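Local coordinates for protein peptidase M42 (Thaumarchaeota archaeon SCGC AB-539-E09, PDB 5DS0) that probably acts as a metal-dependent TET aminopeptidase of the M42 family, removing amino acids from the N-termini of peptides at a two-metal centre, occupied here by cobalt, at residues His66-Gly71 / Gln213-Leu218. Numbering follows the deposited sequence.
Sequences HTDEVG and QEEVGL. With CO (cobalt (II) ion), chain T; CO (cobalt (II) ion), chain U.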
ATOM      1  N   HIS C  66      16.038  16.598  39.617  1.00 38.80           N
ATOM      2  CA  HIS C  66      15.429  17.751  38.958  1.00 38.36           C
ATOM      3  C   HIS C  66      14.006  17.980  39.440  1.00 37.73           C
ATOM      4  O   HIS C  66      13.236  17.036  39.586  1.00 37.19           O
ATOM      5  CB  HIS C  66      15.512  17.654  37.419  1.00 38.24           C
ATOM      6  CG  HIS C  66      14.686  16.562  36.809  1.00 37.33           C
ATOM      7  ND1 HIS C  66      13.374  16.743  36.432  1.00 36.84           N
ATOM      8  CD2 HIS C  66      15.007  15.294  36.456  1.00 37.21           C
ATOM      9  CE1 HIS C  66      12.912  15.626  35.895  1.00 36.58           C
ATOM     10  NE2 HIS C  66      13.881  14.729  35.904  1.00 36.85           N
ATOM     11  N   THR C  67      13.667  19.244  39.692  1.00 37.29           N
ATOM     12  CA  THR C  67      12.349  19.594  40.187  1.00 36.35           C
ATOM     13  C   THR C  67      11.407  20.045  39.096  1.00 35.57           C
ATOM     14  O   THR C  67      10.226  20.279  39.359  1.00 35.15           O
ATOM     15  CB  THR C  67      12.429  20.715  41.207  1.00 37.12           C
ATOM     16  OG1 THR C  67      13.156  21.812  40.635  1.00 38.14           O
ATOM     17  CG2 THR C  67      13.115  20.239  42.459  1.00 37.67           C
ATOM     18  N   ASP C  68      11.905  20.217  37.880  1.00 35.64           N
ATOM     19  CA  ASP C  68      10.999  20.507  36.771  1.00 35.54           C
ATOM     20  C   ASP C  68      10.223  19.252  36.411  1.00 35.57           C
ATOM     21  O   ASP C  68      10.711  18.133  36.574  1.00 36.16           O
ATOM     22  CB  ASP C  68      11.711  21.110  35.549  1.00 35.59           C
ATOM     23  CG  ASP C  68      12.668  20.153  34.875  1.00 35.62           C
ATOM     24  OD1 ASP C  68      13.459  19.491  35.580  1.00 35.77           O
ATOM     25  OD2 ASP C  68      12.663  20.094  33.627  1.00 35.82           O
ATOM     26  N   GLU C  69       8.993  19.458  35.967  1.00 36.12           N
ATOM     27  CA  GLU C  69       8.122  18.386  35.511  1.00 36.39           C
ATOM     28  C   GLU C  69       7.753  18.639  34.062  1.00 35.95           C
ATOM     29  O   GLU C  69       7.757  19.769  33.574  1.00 36.20           O
ATOM     30  CB  GLU C  69       6.843  18.326  36.353  1.00 37.42           C
ATOM     31  CG  GLU C  69       6.050  19.638  36.344  1.00 38.64           C
ATOM     32  CD  GLU C  69       4.772  19.595  37.159  1.00 39.39           C
ATOM     33  OE1 GLU C  69       3.963  18.649  36.943  1.00 40.49           O
ATOM     34  OE2 GLU C  69       4.579  20.510  37.993  1.00 39.15           O
ATOM     35  N   VAL C  70       7.393  17.584  33.363  1.00 35.14           N
ATOM     36  CA  VAL C  70       6.878  17.778  32.027  1.00 34.28           C
ATOM     37  C   VAL C  70       5.613  18.608  32.131  1.00 33.04           C
ATOM     38  O   VAL C  70       4.873  18.504  33.103  1.00 31.50           O
ATOM     39  CB  VAL C  70       6.626  16.451  31.300  1.00 34.24           C
ATOM     40  CG1 VAL C  70       7.955  15.727  31.087  1.00 34.71           C
ATOM     41  CG2 VAL C  70       5.635  15.573  32.051  1.00 33.48           C
ATOM     42  N   GLY C  71       5.404  19.448  31.125  1.00 32.80           N
ATOM     43  CA  GLY C  71       4.277  20.366  31.105  1.00 32.39           C
ATOM     44  C   GLY C  71       3.994  20.891  29.714  1.00 31.84           C
ATOM     45  O   GLY C  71       4.303  20.252  28.722  1.00 30.71           O
ATOM     46  N   GLN C 213      15.159  22.434  34.564  1.00 36.01           N
ATOM     47  CA  GLN C 213      15.223  22.209  33.127  1.00 36.53           C
ATOM     48  C   GLN C 213      15.918  20.918  32.666  1.00 36.30           C
ATOM     49  O   GLN C 213      16.562  20.915  31.626  1.00 36.19           O
ATOM     50  CB  GLN C 213      15.863  23.437  32.448  1.00 36.92           C
ATOM     51  CG  GLN C 213      15.003  24.682  32.576  1.00 36.65           C
ATOM     52  CD  GLN C 213      15.486  25.838  31.731  1.00 36.70           C
ATOM     53  OE1 GLN C 213      15.755  25.705  30.533  1.00 37.01           O
ATOM     54  NE2 GLN C 213      15.552  26.995  32.341  1.00 37.11           N
ATOM     55  N   GLU C 214      15.763  19.822  33.411  1.00 36.48           N
ATOM     56  CA  GLU C 214      16.236  18.506  32.943  1.00 36.31           C
ATOM     57  C   GLU C 214      15.426  18.033  31.752  1.00 35.76           C
ATOM     58  O   GLU C 214      15.985  17.546  30.782  1.00 35.50           O
ATOM     59  CB  GLU C 214      16.123  17.447  34.039  1.00 37.26           C
ATOM     60  CG  GLU C 214      16.831  16.109  33.775  1.00 38.16           C
ATOM     61  CD  GLU C 214      16.024  15.027  33.018  1.00 39.40           C
ATOM     62  OE1 GLU C 214      14.765  14.952  33.093  1.00 42.00           O
ATOM     63  OE2 GLU C 214      16.668  14.196  32.341  1.00 39.67           O
ATOM     64  N   GLU C 215      14.103  18.192  31.817  1.00 35.96           N
ATOM     65  CA  GLU C 215      13.216  17.559  30.846  1.00 36.69           C
ATOM     66  C   GLU C 215      13.339  18.168  29.435  1.00 36.70           C
ATOM     67  O   GLU C 215      12.837  17.582  28.478  1.00 36.19           O
ATOM     68  CB  GLU C 215      11.745  17.575  31.317  1.00 36.66           C
ATOM     69  CG  GLU C 215      11.481  16.851  32.631  1.00 37.03           C
ATOM     70  CD  GLU C 215      11.431  15.315  32.533  1.00 37.34           C
ATOM     71  OE1 GLU C 215      11.968  14.760  31.571  1.00 37.16           O
ATOM     72  OE2 GLU C 215      10.845  14.645  33.427  1.00 37.16           O
ATOM     73  N   VAL C 216      14.007  19.316  29.318  1.00 36.66           N
ATOM     74  CA  VAL C 216      14.194  19.983  28.025  1.00 37.23           C
ATOM     75  C   VAL C 216      15.653  20.001  27.540  1.00 38.14           C
ATOM     76  O   VAL C 216      15.949  20.679  26.559  1.00 40.15           O
ATOM     77  CB  VAL C 216      13.643  21.451  28.004  1.00 36.51           C
ATOM     78  CG1 VAL C 216      12.145  21.477  28.222  1.00 36.19           C
ATOM     79  CG2 VAL C 216      14.340  22.333  29.027  1.00 36.71           C
ATOM     80  N   GLY C 217      16.555  19.257  28.178  1.00 37.68           N
ATOM     81  CA  GLY C 217      17.944  19.174  27.701  1.00 37.84           C
ATOM     82  C   GLY C 217      19.050  19.236  28.748  1.00 38.50           C
ATOM     83  O   GLY C 217      20.178  19.661  28.442  1.00 41.33           O
ATOM     84  N   LEU C 218      18.759  18.796  29.971  1.00 37.78           N
ATOM     85  CA  LEU C 218      19.763  18.695  31.048  1.00 37.23           C
ATOM     86  C   LEU C 218      20.451  20.039  31.333  1.00 36.46           C
ATOM     87  O   LEU C 218      21.647  20.096  31.622  1.00 36.65           O
ATOM     88  CB  LEU C 218      20.791  17.591  30.721  1.00 36.90           C
ATOM     89  CG  LEU C 218      20.233  16.325  30.062  1.00 36.81           C
ATOM     90  CD1 LEU C 218      21.360  15.372  29.673  1.00 36.94           C
ATOM     91  CD2 LEU C 218      19.214  15.647  30.970  1.00 36.75           C
TER
HETATM   92 CO    CO T 401      13.784  12.862  34.971  1.00 22.75          CO
HETATM   93 CO    CO U 402      11.763  12.725  32.862  1.00 29.98          CO
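Asp68 OD2 is held by two donors: the backbone N of Glu215 gives it a straight hydrogen bond of 3.0 Å, at 165°, on the syn lone pair, and the hydroxyl of Ser20 binds it as well. Its other oxygen, OD1, takes weak bonds from Glu214 N and His66 ND1. The carboxylate thus clamps two successive amides of 213-218 while touching the imidazole. His66 ND1 makes a second bond, to Asp68 O at 3.0 Å, close to the ring plane, so the ring is held at this edge. His66 NE2 binds a cobalt ion at 2.1 Å. Glu214 lies over one face of that ring, its CB 3.5 Å from the His66 ring centroid in a CH-pi contact. With CG anti to the backbone N (chi1 -168°) and a bend at chi2, the Glu214 chain crosses the ring and brings OE1 to 3.0 Å from the same ion, a long approach; Asp180 and Glu237 bind it with His66. Glu215 meets the ring differently, OE2 coming to the edge at CE1 with the carboxylate turned 77° from the ring. Glu215 OE1 and OE2 chelate the second cobalt, OE2 at 2.2 Å; Asp180, bridging the two ions, and His325 complete this site. Val70 CG1 packs against Glu215 CD at 3.8 Å. Were Asp68 an alanine, the amides of Glu214 and Glu215 would probably lose their acceptor and the His66 ring would be freer to turn, disturbing both metal sites. The pair of ions is consistent with the co-catalytic two-metal centre of M42 aminopeptidases. It lies where two parallel neighbours of the mixed sheet end: strand 60-66 runs into the loop leading to strand 71-77 of the barrel, and strand 205-211 into the turn before helix 219-228.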